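PDB 5OWG: PcyX_EBK42635 from Marine metagenome, which probably reduces a bilin such as biliverdin by four electrons, drawn from ferredoxin, in the synthesis of phycoerythrobilin. Local coordinates for residues N27-Y32 with R55-A60; L78-M83 with S171-Y176; D116-K121 with R181-E186. One frame throughout, in Å; residues are numbered along the deposited sequence.

Contact 1 (N27-Y32 with R55-A60); sequences NNLVEY and RYIRRA
Leu-29 and Tyr-32 reach past the intervening strand 47-53 to the start of strand 57-67, joining the edge strand 30-32, and the loop before it, to the next strand but one in the antiparallel sheet of this bilin reductase. Leu-29 lies in the turn between helix 14-28 and strand 30-32. Its CG stands beside the backbone N (chi1 -52°), which turns the branched end toward strand 57-67, where the two methyls find different partners. CD1 rests on Ala-60 CB at 3.6 Å, and CD2 meets Ile-57 CD1 at 3.8 Å where the two side chains cross at about a right angle. The group is buried, and Trp-52 and Leu-80 of the neighbouring strands complete the apolar patch on this face of the sheet. Further along, Val-30 and Tyr-32 bond through their backbones to Asn-53 and Thr-51, fastening the short strand to strand 47-53. Tyr-32 serves the other face. Its CG is flanked by both backbone neighbours of CB (chi1 71°), and the phenol runs across Arg-59 with ring and guanidinium planes 74° apart. Arg-59 shares a classic beta bulge with Arg-58, both lying opposite Phe-81. Its extended chain carries the charged end past the phenol to a salt bridge with Glu-34, while NH1 donates to Leu-231 O. The phenol comes nearest to the aliphatic part of that chain: Tyr-32 OH lies 3.7 Å from Arg-59 CG.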
loop_
_atom_site.group_PDB
_atom_site.type_symbol
_atom_site.label_atom_id
_atom_site.label_comp_id
_atom_site.label_asym_id
_atom_site.label_seq_id
_atom_site.Cartn_x
_atom_site.Cartn_y
_atom_site.Cartn_z
ATOM N N ASN A 27 11.414 6.617 8.693
ATOM C CA ASN A 27 12.867 6.721 8.640
ATOM C C ASN A 27 13.407 6.992 7.241
ATOM O O ASN A 27 14.582 7.356 7.115
ATOM C CB ASN A 27 13.509 5.438 9.176
ATOM C CG ASN A 27 13.680 5.452 10.682
ATOM O OD1 ASN A 27 12.970 6.160 11.397
ATOM N ND2 ASN A 27 14.637 4.671 11.171
ATOM N N ASN A 28 12.598 6.821 6.200
ATOM C CA ASN A 28 13.054 6.981 4.824
ATOM C C ASN A 28 12.252 8.007 4.042
ATOM O O ASN A 28 12.825 8.753 3.243
ATOM C CB ASN A 28 12.993 5.633 4.090
ATOM C CG ASN A 28 14.017 4.641 4.603
ATOM O OD1 ASN A 28 15.049 4.417 3.973
ATOM N ND2 ASN A 28 13.733 4.041 5.753
ATOM N N LEU A 29 10.943 8.063 4.248
ATOM C CA LEU A 29 10.058 8.962 3.527
ATOM C C LEU A 29 9.595 10.081 4.455
ATOM O O LEU A 29 9.966 10.145 5.629
ATOM C CB LEU A 29 8.863 8.192 2.960
ATOM C CG LEU A 29 9.203 6.954 2.131
ATOM C CD1 LEU A 29 7.965 6.120 1.879
ATOM C CD2 LEU A 29 9.841 7.365 0.828
ATOM N N VAL A 30 8.773 10.973 3.908
ATOM C CA VAL A 30 8.147 12.045 4.670
ATOM C C VAL A 30 6.641 11.934 4.493
ATOM O O VAL A 30 6.153 11.770 3.369
ATOM C CB VAL A 30 8.648 13.429 4.225
ATOM C CG1 VAL A 30 7.963 14.532 5.028
ATOM C CG2 VAL A 30 10.153 13.514 4.385
ATOM N N GLU A 31 5.913 12.026 5.600
ATOM C CA GLU A 31 4.463 11.958 5.561
ATOM C C GLU A 31 3.879 13.278 5.074
ATOM O O GLU A 31 4.408 14.358 5.354
ATOM C CB GLU A 31 3.906 11.620 6.944
ATOM C CG GLU A 31 2.405 11.418 6.970
ATOM C CD GLU A 31 1.931 10.798 8.266
ATOM O OE1 GLU A 31 2.722 10.758 9.232
ATOM O OE2 GLU A 31 0.770 10.342 8.322
ATOM N N TYR A 32 2.775 13.180 4.339
ATOM C CA TYR A 32 2.087 14.346 3.809
ATOM C C TYR A 32 0.588 14.083 3.839
ATOM O O TYR A 32 0.141 12.937 3.937
ATOM C CB TYR A 32 2.543 14.673 2.380
ATOM C CG TYR A 32 2.074 13.678 1.349
ATOM C CD1 TYR A 32 2.760 12.489 1.142
ATOM C CD2 TYR A 32 0.945 13.926 0.582
ATOM C CE1 TYR A 32 2.334 11.574 0.199
ATOM C CE2 TYR A 32 0.509 13.018 -0.362
ATOM C CZ TYR A 32 1.208 11.843 -0.549
ATOM O OH TYR A 32 0.781 10.935 -1.487
ATOM N N ARG A 55 11.797 11.750 -2.875
ATOM C CA ARG A 55 12.251 12.005 -4.238
ATOM C C ARG A 55 12.010 10.806 -5.143
ATOM O O ARG A 55 11.635 10.966 -6.312
ATOM C CB ARG A 55 13.738 12.374 -4.221
ATOM C CG ARG A 55 14.441 12.265 -5.574
ATOM C CD ARG A 55 15.870 12.796 -5.508
ATOM N NE ARG A 55 16.607 12.554 -6.746
ATOM C CZ ARG A 55 17.916 12.742 -6.892
ATOM N NH1 ARG A 55 18.649 13.174 -5.873
ATOM N NH2 ARG A 55 18.498 12.496 -8.057
ATOM N N TYR A 56 12.206 9.598 -4.621
ATOM C CA TYR A 56 12.193 8.404 -5.452
ATOM C C TYR A 56 10.850 7.687 -5.463
ATOM O O TYR A 56 10.591 6.907 -6.386
ATOM C CB TYR A 56 13.282 7.436 -4.979
ATOM C CG TYR A 56 14.658 8.064 -4.902
ATOM C CD1 TYR A 56 15.436 8.221 -6.041
ATOM C CD2 TYR A 56 15.174 8.503 -3.691
ATOM C CE1 TYR A 56 16.691 8.798 -5.976
ATOM C CE2 TYR A 56 16.428 9.078 -3.615
ATOM C CZ TYR A 56 17.182 9.224 -4.761
ATOM O OH TYR A 56 18.430 9.798 -4.695
ATOM N N ILE A 57 9.998 7.929 -4.471
ATOM C CA ILE A 57 8.712 7.252 -4.340
ATOM C C ILE A 57 7.638 8.329 -4.270
ATOM O O ILE A 57 7.520 9.030 -3.257
ATOM C CB ILE A 57 8.673 6.347 -3.101
ATOM C CG1 ILE A 57 9.703 5.219 -3.228
ATOM C CG2 ILE A 57 7.278 5.767 -2.892
ATOM C CD1 ILE A 57 10.169 4.674 -1.896
ATOM N N ARG A 58 6.848 8.461 -5.339
ATOM C CA ARG A 58 5.842 9.517 -5.376
ATOM C C ARG A 58 4.726 9.276 -4.370
ATOM O O ARG A 58 4.152 10.239 -3.847
ATOM C CB ARG A 58 5.256 9.656 -6.785
ATOM C CG ARG A 58 4.368 8.507 -7.244
ATOM C CD ARG A 58 3.680 8.852 -8.555
ATOM N NE ARG A 58 2.850 7.754 -9.045
ATOM C CZ ARG A 58 1.574 7.564 -8.721
ATOM N NH1 ARG A 58 0.950 8.397 -7.898
ATOM N NH2 ARG A 58 0.915 6.530 -9.225
ATOM N N ARG A 59 4.401 8.017 -4.081
ATOM C CA ARG A 59 3.287 7.736 -3.185
ATOM C C ARG A 59 3.510 6.433 -2.434
ATOM O O ARG A 59 3.801 5.396 -3.039
ATOM C CB ARG A 59 1.967 7.682 -3.959
ATOM C CG ARG A 59 0.748 7.540 -3.067
ATOM C CD ARG A 59 -0.544 7.713 -3.847
ATOM N NE ARG A 59 -1.712 7.777 -2.969
ATOM C CZ ARG A 59 -2.456 6.732 -2.615
ATOM N NH1 ARG A 59 -2.169 5.514 -3.061
ATOM N NH2 ARG A 59 -3.495 6.904 -1.810
ATOM N N ALA A 60 3.368 6.504 -1.112
ATOM C CA ALA A 60 3.371 5.342 -0.231
ATOM C C ALA A 60 2.180 5.487 0.701
ATOM O O ALA A 60 2.095 6.470 1.442
ATOM C CB ALA A 60 4.676 5.248 0.564
#

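Contact 2 (L78-M83 with S171-Y176); sequences LCLFPM and SNLNNY
Leu-80 lays its branched end obliquely against the CD2-CE2 side of the Tyr-176 ring, with Leu-80 CD2 3.5 Å from Tyr-176 CE2. The two side chains run past each other in opposite directions, so that Leu-80 CB also lies 3.7 Å from Tyr-176 CE2. CG of Tyr-176 lies anti to the backbone N (chi1 174°), which projects the ring from the helix over the strand as far as Pro-82, whose CD is 3.6 Å from Tyr-176 OH. That hydroxyl is buried but satisfied, because it is hydrogen-bonded to Pro-89 O, and Phe-109 makes an edge-to-face contact with the same ring. This is a helix laid along one face of the antiparallel sheet, the arrangement of the alpha/beta/alpha sandwich of ferredoxin-dependent bilin reductases: the axes of strand 78-82 and helix 171-176 run nearly parallel, 15° apart, at a closest approach of 11.4 Å. One turn earlier in the helix, Leu-173 divides its methyls between two strand residues. CD1 meets Leu-80 CD2 at 4.1 Å, the side chains crossing at about a right angle, and CD2 faces Leu-78 CD2 at 4.2 Å. Val-24 of helix 14-28 and Tyr-91 of the next strand close round Leu-173. On another side of the helix, Asn-175 ND2 donates to Ser-171 O at 2.9 Å, and the backbone N of Asn-175 reaches the same oxygen from its opposite face.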
loop_
_atom_site.group_PDB
_atom_site.type_symbol
_atom_site.label_atom_id
_atom_site.label_comp_id
_atom_site.label_asym_id
_atom_site.label_seq_id
_atom_site.Cartn_x
_atom_site.Cartn_y
_atom_site.Cartn_z
ATOM N N LEU A 78 -1.031 -1.652 1.990
ATOM C CA LEU A 78 0.196 -0.875 1.868
ATOM C C LEU A 78 0.682 -0.966 0.432
ATOM O O LEU A 78 0.909 -2.068 -0.079
ATOM C CB LEU A 78 1.268 -1.375 2.842
ATOM C CG LEU A 78 2.599 -0.617 2.840
ATOM C CD1 LEU A 78 2.423 0.826 3.294
ATOM C CD2 LEU A 78 3.613 -1.325 3.720
ATOM N N CYS A 79 0.843 0.188 -0.212
ATOM C CA CYS A 79 1.245 0.246 -1.608
ATOM C C CYS A 79 2.243 1.378 -1.795
ATOM O O CYS A 79 2.127 2.436 -1.171
ATOM C CB CYS A 79 0.047 0.464 -2.537
ATOM S SG CYS A 79 0.451 0.284 -4.274
ATOM N N LEU A 80 3.224 1.146 -2.667
ATOM C CA LEU A 80 4.251 2.134 -2.977
ATOM C C LEU A 80 4.385 2.265 -4.486
ATOM O O LEU A 80 4.676 1.280 -5.173
ATOM C CB LEU A 80 5.601 1.748 -2.364
ATOM C CG LEU A 80 5.933 2.285 -0.970
ATOM C CD1 LEU A 80 5.125 1.578 0.107
ATOM C CD2 LEU A 80 7.426 2.160 -0.688
ATOM N N PHE A 81 4.181 3.484 -5.000
ATOM C CA PHE A 81 4.426 3.796 -6.403
ATOM C C PHE A 81 5.737 4.558 -6.543
ATOM O O PHE A 81 5.930 5.562 -5.843
ATOM C CB PHE A 81 3.288 4.637 -6.977
ATOM C CG PHE A 81 2.039 3.859 -7.279
ATOM C CD1 PHE A 81 1.925 3.134 -8.455
ATOM C CD2 PHE A 81 0.968 3.875 -6.403
ATOM C CE1 PHE A 81 0.774 2.427 -8.742
ATOM C CE2 PHE A 81 -0.188 3.170 -6.685
ATOM C CZ PHE A 81 -0.284 2.445 -7.855
ATOM N N PRO A 82 6.660 4.147 -7.412
ATOM C CA PRO A 82 7.881 4.937 -7.616
ATOM C C PRO A 82 7.598 6.210 -8.403
ATOM O O PRO A 82 6.500 6.434 -8.915
ATOM C CB PRO A 82 8.796 3.988 -8.395
ATOM C CG PRO A 82 7.868 3.047 -9.078
ATOM C CD PRO A 82 6.709 2.868 -8.143
ATOM N N MET A 83 8.622 7.057 -8.495
ATOM C CA MET A 83 8.497 8.322 -9.206
ATOM C C MET A 83 8.451 8.078 -10.716
ATOM O O MET A 83 8.735 6.982 -11.211
ATOM C CB MET A 83 9.650 9.258 -8.826
ATOM C CG MET A 83 9.441 10.733 -9.170
ATOM S SD MET A 83 7.924 11.426 -8.484
ATOM C CE MET A 83 8.261 11.299 -6.732
ATOM N N SER A 171 10.815 -6.653 6.041
ATOM C CA SER A 171 12.168 -6.644 5.499
ATOM C C SER A 171 12.172 -6.409 3.995
ATOM O O SER A 171 13.129 -5.832 3.464
ATOM C CB SER A 171 12.878 -7.959 5.827
ATOM O OG SER A 171 12.899 -8.192 7.226
ATOM N N ASN A 172 11.120 -6.843 3.296
ATOM C CA ASN A 172 11.008 -6.560 1.870
ATOM C C ASN A 172 10.718 -5.086 1.623
ATOM O O ASN A 172 11.058 -4.556 0.558
ATOM C CB ASN A 172 9.920 -7.437 1.246
ATOM C CG ASN A 172 10.262 -8.916 1.289
ATOM O OD1 ASN A 172 11.144 -9.339 2.035
ATOM N ND2 ASN A 172 9.560 -9.709 0.487
ATOM N N LEU A 173 10.095 -4.412 2.591
ATOM C CA LEU A 173 9.866 -2.975 2.483
ATOM C C LEU A 173 11.173 -2.205 2.623
ATOM O O LEU A 173 11.551 -1.426 1.740
ATOM C CB LEU A 173 8.861 -2.532 3.549
ATOM C CG LEU A 173 8.577 -1.032 3.651
ATOM C CD1 LEU A 173 7.958 -0.501 2.367
ATOM C CD2 LEU A 173 7.672 -0.758 4.840
ATOM N N ASN A 174 11.875 -2.408 3.742
ATOM C CA ASN A 174 13.156 -1.741 3.959
ATOM C C ASN A 174 14.076 -1.915 2.758
ATOM O O ASN A 174 14.821 -0.997 2.396
ATOM C CB ASN A 174 13.820 -2.292 5.225
ATOM C CG ASN A 174 14.325 -1.199 6.148
ATOM O OD1 ASN A 174 14.552 -0.064 5.727
ATOM N ND2 ASN A 174 14.510 -1.543 7.418
ATOM N N ASN A 175 14.038 -3.090 2.125
ATOM C CA ASN A 175 14.866 -3.335 0.951
ATOM C C ASN A 175 14.282 -2.708 -0.310
ATOM O O ASN A 175 15.040 -2.343 -1.217
ATOM C CB ASN A 175 15.057 -4.839 0.750
ATOM C CG ASN A 175 16.212 -5.388 1.559
ATOM O OD1 ASN A 175 17.356 -5.363 1.113
ATOM N ND2 ASN A 175 15.919 -5.882 2.758
ATOM N N TYR A 176 12.955 -2.581 -0.395
ATOM C CA TYR A 176 12.352 -1.916 -1.547
ATOM C C TYR A 176 12.711 -0.436 -1.568
ATOM O O TYR A 176 13.072 0.114 -2.615
ATOM C CB TYR A 176 10.833 -2.092 -1.527
ATOM C CG TYR A 176 10.115 -1.318 -2.616
ATOM C CD1 TYR A 176 9.899 -1.880 -3.869
ATOM C CD2 TYR A 176 9.656 -0.024 -2.392
ATOM C CE1 TYR A 176 9.245 -1.178 -4.865
ATOM C CE2 TYR A 176 9.003 0.688 -3.384
ATOM C CZ TYR A 176 8.800 0.104 -4.618
ATOM O OH TYR A 176 8.151 0.801 -5.611
#

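Contact 3 (D116-K121 with R181-E186); sequences DHPLTK and RNHEGE
A His-carboxylate pair joins His-117, the N-cap residue of helix 118-121, to Glu-186, the last residue of a type II beta turn that starts at His-183. His-117 NE2 donates to Glu-186 OE2, which lies at the ring edge near its plane; the modelled separation of 2.4 Å is shorter than such a bond should be, so its exact length is doubtful. The other carboxylate oxygen turns back to its own turn. Glu-186 OE1 accepts from His-183 ND1 at 2.7 Å on its syn side, 27° out of the carboxylate plane, and lies in the plane of that ring. Glu-186, its chain extended beyond CG, thus spans both imidazoles. The rings themselves meet edge to face: His-117 CE1 sits 3.1 Å above the centre of the His-183 ring, with centroids 4.2 Å apart and planes at 53°. Pro-118 adds an apolar contact at the rim of that ring, its CG 4.0 Å from His-183 CE1. On the helix side, His-117 ND1 accepts a weak capping bond from Leu-119 N. Gly-185, with its positive phi, lets the turn bring His-183 and Glu-186 round to the same partner. Although the bond at ND1 is weak and the one at NE2 uncertain in length, the pattern is consistent with a His-117 ring held in one orientation. The carboxylate is shared by two imidazole N-H groups, which would probably favour its staying ionised.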
loop_
_atom_site.group_PDB
_atom_site.type_symbol
_atom_site.label_atom_id
_atom_site.label_comp_id
_atom_site.label_asym_id
_atom_site.label_seq_id
_atom_site.Cartn_x
_atom_site.Cartn_y
_atom_site.Cartn_z
ATOM N N ASP A 116 10.360 -6.872 -17.716
ATOM C CA ASP A 116 11.369 -7.400 -16.808
ATOM C C ASP A 116 12.029 -6.258 -16.049
ATOM O O ASP A 116 12.237 -5.171 -16.597
ATOM C CB ASP A 116 12.429 -8.202 -17.569
ATOM C CG ASP A 116 12.177 -9.699 -17.526
ATOM O OD1 ASP A 116 11.644 -10.190 -16.509
ATOM O OD2 ASP A 116 12.519 -10.385 -18.510
ATOM N N HIS A 117 12.357 -6.511 -14.779
ATOM C CA HIS A 117 12.990 -5.508 -13.946
ATOM C C HIS A 117 13.817 -6.205 -12.876
ATOM O O HIS A 117 13.345 -7.188 -12.287
ATOM C CB HIS A 117 11.957 -4.590 -13.290
ATOM C CG HIS A 117 12.489 -3.234 -12.952
ATOM N ND1 HIS A 117 13.190 -2.974 -11.793
ATOM C CD2 HIS A 117 12.429 -2.063 -13.627
ATOM C CE1 HIS A 117 13.536 -1.700 -11.768
ATOM N NE2 HIS A 117 13.088 -1.124 -12.869
ATOM N N PRO A 118 15.040 -5.734 -12.601
ATOM C CA PRO A 118 15.866 -6.420 -11.591
ATOM C C PRO A 118 15.230 -6.483 -10.213
ATOM O O PRO A 118 15.360 -7.506 -9.528
ATOM C CB PRO A 118 17.161 -5.591 -11.581
ATOM C CG PRO A 118 17.207 -4.936 -12.910
ATOM C CD PRO A 118 15.785 -4.665 -13.290
ATOM N N LEU A 119 14.548 -5.420 -9.777
ATOM C CA LEU A 119 14.043 -5.385 -8.407
ATOM C C LEU A 119 12.964 -6.436 -8.172
ATOM O O LEU A 119 12.782 -6.889 -7.037
ATOM C CB LEU A 119 13.511 -3.991 -8.074
ATOM C CG LEU A 119 13.000 -3.784 -6.643
ATOM C CD1 LEU A 119 14.044 -4.197 -5.616
ATOM C CD2 LEU A 119 12.599 -2.335 -6.428
ATOM N N THR A 120 12.236 -6.832 -9.219
ATOM C CA THR A 120 11.277 -7.925 -9.088
ATOM C C THR A 120 11.997 -9.257 -8.916
ATOM O O THR A 120 11.750 -9.993 -7.954
ATOM C CB THR A 120 10.358 -7.976 -10.310
ATOM O OG1 THR A 120 9.732 -6.703 -10.505
ATOM C CG2 THR A 120 9.283 -9.047 -10.124
ATOM N N LYS A 121 12.883 -9.587 -9.860
ATOM C CA LYS A 121 13.649 -10.827 -9.792
ATOM C C LYS A 121 14.240 -11.026 -8.402
ATOM O O LYS A 121 14.162 -12.117 -7.828
ATOM C CB LYS A 121 14.750 -10.812 -10.854
ATOM C CG LYS A 121 14.242 -10.483 -12.251
ATOM C CD LYS A 121 15.312 -10.679 -13.307
ATOM C CE LYS A 121 15.343 -12.109 -13.817
ATOM N NZ LYS A 121 16.719 -12.671 -13.818
ATOM N N ARG A 181 15.725 3.263 -5.445
ATOM C CA ARG A 181 16.502 4.461 -5.747
ATOM C C ARG A 181 17.387 4.254 -6.971
ATOM O O ARG A 181 17.606 5.185 -7.754
ATOM C CB ARG A 181 17.351 4.849 -4.535
ATOM C CG ARG A 181 16.544 5.203 -3.295
ATOM C CD ARG A 181 17.248 4.774 -2.014
ATOM N NE ARG A 181 18.503 5.486 -1.793
ATOM C CZ ARG A 181 19.421 5.122 -0.902
ATOM N NH1 ARG A 181 19.237 4.044 -0.152
ATOM N NH2 ARG A 181 20.533 5.832 -0.766
ATOM N N ASN A 182 17.895 3.034 -7.158
ATOM C CA ASN A 182 18.857 2.746 -8.218
ATOM C C ASN A 182 18.247 2.763 -9.612
ATOM O O ASN A 182 18.954 2.449 -10.576
ATOM C CB ASN A 182 19.503 1.381 -7.982
ATOM C CG ASN A 182 20.359 1.349 -6.737
ATOM O OD1 ASN A 182 21.155 2.254 -6.491
ATOM N ND2 ASN A 182 20.199 0.299 -5.939
ATOM N N HIS A 183 16.966 3.108 -9.750
ATOM C CA HIS A 183 16.272 3.032 -11.031
ATOM C C HIS A 183 15.660 4.369 -11.432
ATOM O O HIS A 183 14.766 4.412 -12.284
ATOM C CB HIS A 183 15.208 1.939 -10.965
ATOM C CG HIS A 183 15.778 0.570 -10.765
ATOM N ND1 HIS A 183 16.305 -0.174 -11.798
ATOM C CD2 HIS A 183 15.925 -0.180 -9.648
ATOM C CE1 HIS A 183 16.744 -1.329 -11.327
ATOM N NE2 HIS A 183 16.525 -1.357 -10.025
ATOM N N GLU A 184 16.129 5.460 -10.835
ATOM C CA GLU A 184 15.677 6.791 -11.210
ATOM C C GLU A 184 16.267 7.191 -12.558
ATOM O O GLU A 184 17.486 7.145 -12.751
ATOM C CB GLU A 184 16.087 7.792 -10.132
ATOM C CG GLU A 184 15.575 9.204 -10.336
ATOM C CD GLU A 184 16.213 10.187 -9.375
ATOM O OE1 GLU A 184 17.425 10.456 -9.517
ATOM O OE2 GLU A 184 15.508 10.680 -8.470
ATOM N N GLY A 185 15.400 7.585 -13.492
ATOM C CA GLY A 185 15.830 8.052 -14.794
ATOM C C GLY A 185 15.887 6.996 -15.877
ATOM O O GLY A 185 16.142 7.338 -17.038
ATOM N N GLU A 186 15.658 5.729 -15.543
ATOM C CA GLU A 186 15.754 4.640 -16.506
ATOM C C GLU A 186 14.519 4.506 -17.389
ATOM O O GLU A 186 14.428 3.527 -18.139
ATOM C CB GLU A 186 15.989 3.319 -15.773
ATOM C CG GLU A 186 14.751 2.766 -15.093
ATOM C CD GLU A 186 15.044 1.514 -14.300
ATOM O OE1 GLU A 186 16.237 1.196 -14.109
ATOM O OE2 GLU A 186 14.084 0.845 -13.865
#

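In the fold
Contacts 1 and 2 share the sheet, and contact 3 lies beyond the end of helix 161-179. The centres of contacts 1 and 2 are about 10 Å apart, and their neighbouring strands are joined by two probable hydrogen bonds, Phe-81 N to Arg-59 O at 2.8 Å and Met-83 N to Tyr-56 O at 2.9 Å. Contact 3 lies about 12 Å from contact 2, centre to centre, and meets it where Tyr-176 CD1 lies 3.7 Å from Leu-119 CD2. Its centre is about 17 Å from that of contact 1, yet Arg-55 NH2 and Glu-184 OE1 form a salt bridge of 2.7 Å between them. As in related reductases, the bilin probably binds between the sheet and the C-terminal helices, on the face carrying Phe-81 and Arg-59, with helix 171-176 backing the opposite face.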